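Local coordinates for fibronectin type III domain-containing protein (PDB 6P2K) that probably hydrolyses the backbone of xyloglucan or related plant cell-wall beta-glucans as a family 74 glycoside hydrolase, this chain being its beta-propeller portion, at residues M32-D35 and M36-V39; A64-P67 and G68-N71; S84-G87 and S88-Y91. All coordinates share one frame; numbering follows the deposited sequence.

Followed from the N terminus, three short loops close one after another in two neighbouring four-stranded antiparallel blades of the beta-propeller, and none nests in or crosses another. Contact 1 closes the hairpin between strands 30-34 and 39-42, in the middle of the blade formed by residues 17-51. Contact 2 turns strand 60-66 into strand 72-77 at the start of the next blade, and contact 3 joins strands 80-84 and 92-93 at its end. Within that second blade, Asn71 O lies 2.8 Å from Gly87 N, a probable hydrogen bond between contacts 2 and 3. Between the blades, contacts 1 and 3 touch, Val39 CB packing 3.9 Å from Tyr91 OH.

Contact 1 of 3, residues M32-D35 and M36-V39; sequences MASD and MEGV
Ser34 and Gly38 close the beta hairpin that joins the second and third strands of a propeller blade, and they do so through side chain as well as backbone. The Ser34 hydroxyl is set between the backbone N and the carbonyl carbon (chi1 73°), which tucks OG into the mouth of the loop. There it accepts the amide of Glu37 (N to OG 2.8 Å) in a moderately bent bond of 140° at the hydrogen. The same OG donates to the carbonyl of Gly38, with OG 2.8 Å from O. That oxygen also receives Ser34 N at 3.2 Å, so one residue grips it twice, backbone amide and hydroxyl arriving from opposite faces of the carbonyl plane. Gly38 itself has a positive phi of 73°, a backbone shape that glycine adopts readily.

Beyond this bonded end, Ala33 and Val39 form a non-hydrogen-bonded antiparallel pair. Their side chains share one face of the sheet, where both reach Val60 of the next blade. Beside the pair, Val39 CA makes a CA-H...O contact of 3.4 Å with Met32 O, and Val39 CG1 lies 3.8 Å from that oxygen.

At the turn, the side chain of Asp35 extends toward the zinc site of Gln16 and Asp124, its nearest atoms about 4 Å from the Gln16 side chain and about 5 Å from the zinc ion, while Arg59 offers it a long, weak ion pair. Met36 CG lies against the carbonyl of Asp35, and the rest of its side chain leads away from the turn and touches Gln713. Glu37 is bent at chi2, and its OE2 is hydrogen-bonded by Ser400 OG. Nearer its backbone, Glu37 CB rests 3.3 Å from Ser34 OG.

Contact 2 of 3, residues A64-P67 and G68-N71; sequences AVTP and GNSN
Thr66 and Asn69 are joined by the main-chain hydrogen bond of a tight turn: Asn69 N donates to Thr66 O over 3.1 Å, at a nearly straight 164°. The donor sits well above the carbonyl plane. Asn25 adds a second grip from outside, its ND2 donating to Thr66 O while its OD1 accepts Gly68 N.

The side-chain bonds reach further along the chain. Asn69 holds CG anti to its own N (chi1 176°), and this carries OD1 forward to accept Asn71 N at 3.1 Å, an Asx turn that starts at the residue where the beta turn ends. Thr66 OG1, for its part, is hydrogen-bonded to the carbonyl of Lys72. With an alanine here in place of Asn69, Asn71 N would probably be left without its OD1 partner and the bend at residues 70 and 71 less firmly held.

The main-chain bond closes a type II beta turn from Thr66 to Asn69, in the link between the first and second strands of a propeller blade. Pro67 suits its second position, with phi -56°. Gly68 fills the third, where a CB would collide with the carbonyl oxygen of Pro67.

Apolar contact is limited. Val65 CG1 meets the backbone of Ser70, 3.6 Å from its CA, and Pro67 lies against Phe107 of the following blade.

Contact 3 of 3, residues S84-G87 and S88-Y91; sequences STNG and SNSY. With PE3 (3,6,9,12,15,18,21,24,27,30,33,36,39-tridecaoxahentetracontane-1,41-diol), chain C.
Asn86, Ser84 and Ser88 reach across one short loop, and each does so with a polar group. The Asn86 amide meets Ser90 twice, once at its backbone and once at its side chain: OD1 accepts Ser90 N at 2.9 Å and 157°, while ND2 donates to Ser90 OG, also at 2.9 Å and somewhat out of the amide plane. Asn86 CG stands between its backbone N and carbonyl carbon (chi1 53°), folding the amide back over the loop.

Two residues before Asn86, Ser84 turns its hydroxyl into the same loop. Its OG accepts Ser88 N at 2.9 Å, with a weaker bond from Asn86 N, and lies 2.8 Å from Ser90 O. Ser84 CB packs obliquely on the Tyr91 ring, 3.6 Å from CD1, and the hydroxyl of that tyrosine is bonded to Thr52.

Ser88, at a positive phi of 88°, turns OG back to Gly87 O, 2.6 Å away in the carbonyl plane; Lys41 NZ binds the same oxygen. Asn89 OD1 lies 3.2 Å from O43 of the bound PE3.

The spacing of Ser84, Asn86, Ser88 and Tyr91 is consistent with an Asp-box, the hairpin between third and fourth strands that recurs in many beta-propellers, with asparagine at the aspartate position and Ser88 at the glycine position. Because the backbone N-H of Ser90 needs an acceptor, it sets which end of the Asn86 amide is oxygen, leaving ND2 to face Ser90 OG.

Contact 1 of 3, residues M32-D35 and M36-V39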
# COMPACT_ATOMS: atom_id res chain seq x y z
N MET B 32 -33.79 -32.44 -21.42
CA MET B 32 -32.61 -32.80 -20.64
C MET B 32 -33.01 -33.80 -19.56
O MET B 32 -34.00 -33.59 -18.84
CB MET B 32 -31.95 -31.58 -20.00
CG MET B 32 -30.61 -31.90 -19.36
SD MET B 32 -30.71 -32.03 -17.57
CE MET B 32 -30.95 -30.31 -17.18
N ALA B 33 -32.23 -34.87 -19.44
CA ALA B 33 -32.48 -35.92 -18.47
C ALA B 33 -31.53 -35.74 -17.29
O ALA B 33 -30.33 -36.01 -17.40
CB ALA B 33 -32.31 -37.30 -19.10
N SER B 34 -32.06 -35.27 -16.17
CA SER B 34 -31.33 -35.24 -14.91
C SER B 34 -31.56 -36.54 -14.16
O SER B 34 -32.40 -37.36 -14.53
CB SER B 34 -31.77 -34.04 -14.07
OG SER B 34 -33.06 -34.27 -13.53
N ASP B 35 -30.80 -36.73 -13.08
CA ASP B 35 -30.98 -37.92 -12.26
C ASP B 35 -31.74 -37.65 -10.97
O ASP B 35 -32.04 -38.60 -10.24
CB ASP B 35 -29.62 -38.58 -11.95
CG ASP B 35 -28.59 -37.61 -11.41
OD1 ASP B 35 -28.90 -36.40 -11.28
OD2 ASP B 35 -27.47 -38.05 -11.12
N MET B 36 -32.09 -36.39 -10.68
CA MET B 36 -32.89 -36.09 -9.50
C MET B 36 -33.96 -35.03 -9.70
O MET B 36 -34.68 -34.73 -8.74
CB MET B 36 -31.97 -35.67 -8.33
CG MET B 36 -31.03 -36.78 -7.87
SD MET B 36 -30.12 -36.44 -6.36
CE MET B 36 -31.31 -36.96 -5.13
N GLU B 37 -34.11 -34.46 -10.90
CA GLU B 37 -35.14 -33.47 -11.18
C GLU B 37 -36.10 -33.89 -12.28
O GLU B 37 -36.93 -33.08 -12.69
CB GLU B 37 -34.52 -32.12 -11.57
CG GLU B 37 -33.99 -31.31 -10.42
CD GLU B 37 -32.74 -31.90 -9.85
OE1 GLU B 37 -32.66 -32.00 -8.61
OE2 GLU B 37 -31.84 -32.27 -10.64
N GLY B 38 -36.00 -35.12 -12.77
CA GLY B 38 -36.83 -35.49 -13.90
C GLY B 38 -36.34 -34.84 -15.18
O GLY B 38 -35.13 -34.67 -15.40
N VAL B 39 -37.28 -34.44 -16.03
CA VAL B 39 -37.00 -33.96 -17.38
C VAL B 39 -37.20 -32.46 -17.43
O VAL B 39 -38.23 -31.94 -16.98
CB VAL B 39 -37.89 -34.67 -18.42
CG1 VAL B 39 -37.69 -34.05 -19.80
CG2 VAL B 39 -37.60 -36.16 -18.44

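Contact 2 of 3, residues A64-P67 and G68-N71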
# COMPACT_ATOMS: atom_id res chain seq x y z
N ALA B 64 -37.49 -39.68 -25.48
CA ALA B 64 -37.69 -39.80 -26.91
C ALA B 64 -39.01 -39.14 -27.30
O ALA B 64 -40.03 -39.35 -26.64
CB ALA B 64 -37.70 -41.27 -27.36
N VAL B 65 -38.97 -38.34 -28.36
CA VAL B 65 -40.16 -37.70 -28.92
C VAL B 65 -40.59 -38.49 -30.14
O VAL B 65 -39.76 -38.90 -30.96
CB VAL B 65 -39.88 -36.22 -29.27
CG1 VAL B 65 -41.18 -35.49 -29.53
CG2 VAL B 65 -39.09 -35.55 -28.16
N THR B 66 -41.89 -38.70 -30.27
CA THR B 66 -42.39 -39.52 -31.37
C THR B 66 -42.21 -38.79 -32.70
O THR B 66 -42.61 -37.63 -32.82
CB THR B 66 -43.86 -39.86 -31.18
OG1 THR B 66 -44.62 -38.66 -31.05
CG2 THR B 66 -44.05 -40.72 -29.94
N PRO B 67 -41.60 -39.43 -33.69
CA PRO B 67 -41.58 -38.85 -35.04
C PRO B 67 -43.00 -38.57 -35.53
O PRO B 67 -43.86 -39.45 -35.52
CB PRO B 67 -40.89 -39.92 -35.88
CG PRO B 67 -40.03 -40.65 -34.90
CD PRO B 67 -40.80 -40.66 -33.61
N GLY B 68 -43.24 -37.33 -35.95
CA GLY B 68 -44.52 -36.93 -36.47
C GLY B 68 -45.52 -36.47 -35.43
O GLY B 68 -46.63 -36.05 -35.80
N ASN B 69 -45.18 -36.52 -34.14
CA ASN B 69 -46.11 -36.09 -33.09
C ASN B 69 -45.26 -35.63 -31.90
O ASN B 69 -45.00 -36.40 -30.98
CB ASN B 69 -47.08 -37.20 -32.71
CG ASN B 69 -47.98 -36.81 -31.55
OD1 ASN B 69 -48.09 -35.64 -31.19
ND2 ASN B 69 -48.64 -37.80 -30.96
N SER B 70 -44.85 -34.36 -31.93
CA SER B 70 -44.03 -33.80 -30.87
C SER B 70 -44.76 -33.69 -29.54
O SER B 70 -44.16 -33.24 -28.56
CB SER B 70 -43.50 -32.43 -31.29
OG SER B 70 -44.56 -31.54 -31.61
N ASN B 71 -46.03 -34.08 -29.47
CA ASN B 71 -46.77 -34.07 -28.21
C ASN B 71 -46.73 -35.40 -27.47
O ASN B 71 -47.11 -35.45 -26.30
CB ASN B 71 -48.23 -33.67 -28.46
CG ASN B 71 -48.39 -32.18 -28.73
OD1 ASN B 71 -47.72 -31.35 -28.11
ND2 ASN B 71 -49.28 -31.84 -29.65

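Contact 3 of 3, residues S84-G87 and S88-Y91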
# COMPACT_ATOMS: atom_id res chain seq x y z
N SER B 84 -46.18 -39.28 -22.02
CA SER B 84 -46.91 -38.02 -22.06
C SER B 84 -47.59 -37.87 -23.42
O SER B 84 -47.00 -38.21 -24.45
CB SER B 84 -45.98 -36.83 -21.82
OG SER B 84 -46.69 -35.61 -21.93
N THR B 85 -48.82 -37.39 -23.40
CA THR B 85 -49.54 -37.07 -24.63
C THR B 85 -49.78 -35.58 -24.80
O THR B 85 -50.36 -35.17 -25.81
CB THR B 85 -50.88 -37.82 -24.68
OG1 THR B 85 -51.67 -37.45 -23.55
CG2 THR B 85 -50.65 -39.32 -24.66
N ASN B 86 -49.33 -34.76 -23.85
CA ASN B 86 -49.50 -33.31 -23.92
C ASN B 86 -48.15 -32.59 -24.00
O ASN B 86 -47.99 -31.50 -23.46
CB ASN B 86 -50.32 -32.79 -22.74
CG ASN B 86 -49.76 -33.23 -21.40
OD1 ASN B 86 -48.61 -33.64 -21.29
ND2 ASN B 86 -50.59 -33.13 -20.36
N GLY B 87 -47.18 -33.21 -24.66
CA GLY B 87 -45.91 -32.55 -24.89
C GLY B 87 -45.05 -32.33 -23.66
O GLY B 87 -44.35 -31.32 -23.58
N SER B 88 -45.11 -33.25 -22.70
CA SER B 88 -44.36 -33.32 -21.43
C SER B 88 -45.05 -32.59 -20.27
O SER B 88 -44.47 -32.51 -19.19
CB SER B 88 -42.91 -32.81 -21.54
OG SER B 88 -42.86 -31.40 -21.46
N ASN B 89 -46.26 -32.05 -20.46
CA ASN B 89 -46.90 -31.31 -19.37
C ASN B 89 -47.28 -32.24 -18.22
O ASN B 89 -47.21 -31.84 -17.05
CB ASN B 89 -48.12 -30.56 -19.90
CG ASN B 89 -47.75 -29.30 -20.65
OD1 ASN B 89 -46.57 -29.00 -20.84
ND2 ASN B 89 -48.76 -28.55 -21.09
N SER B 90 -47.70 -33.46 -18.53
CA SER B 90 -47.99 -34.46 -17.51
C SER B 90 -47.57 -35.83 -18.02
O SER B 90 -47.45 -36.05 -19.23
CB SER B 90 -49.48 -34.47 -17.12
OG SER B 90 -50.28 -34.96 -18.19
N TYR B 91 -47.33 -36.75 -17.09
CA TYR B 91 -46.88 -38.09 -17.42
C TYR B 91 -47.76 -39.13 -16.73
O TYR B 91 -48.33 -38.88 -15.67
CB TYR B 91 -45.43 -38.32 -17.01
CG TYR B 91 -44.42 -37.41 -17.67
CD1 TYR B 91 -43.95 -37.67 -18.95
CD2 TYR B 91 -43.94 -36.28 -17.01
CE1 TYR B 91 -43.02 -36.84 -19.55
CE2 TYR B 91 -43.01 -35.45 -17.60
CZ TYR B 91 -42.56 -35.73 -18.87
OH TYR B 91 -41.64 -34.90 -19.47
O43 PE3 C . -46.58 -27.98 -17.85
C42 PE3 C . -46.75 -28.04 -16.44
C41 PE3 C . -45.38 -27.92 -15.78
O40 PE3 C . -45.44 -27.96 -14.34
C39 PE3 C . -45.98 -29.17 -13.80
C38 PE3 C . -45.92 -29.02 -12.29
O37 PE3 C . -46.44 -30.18 -11.62
O HOH W 1 -50.12 -36.28 -20.76
O HOH W 2 -44.75 -27.93 -23.47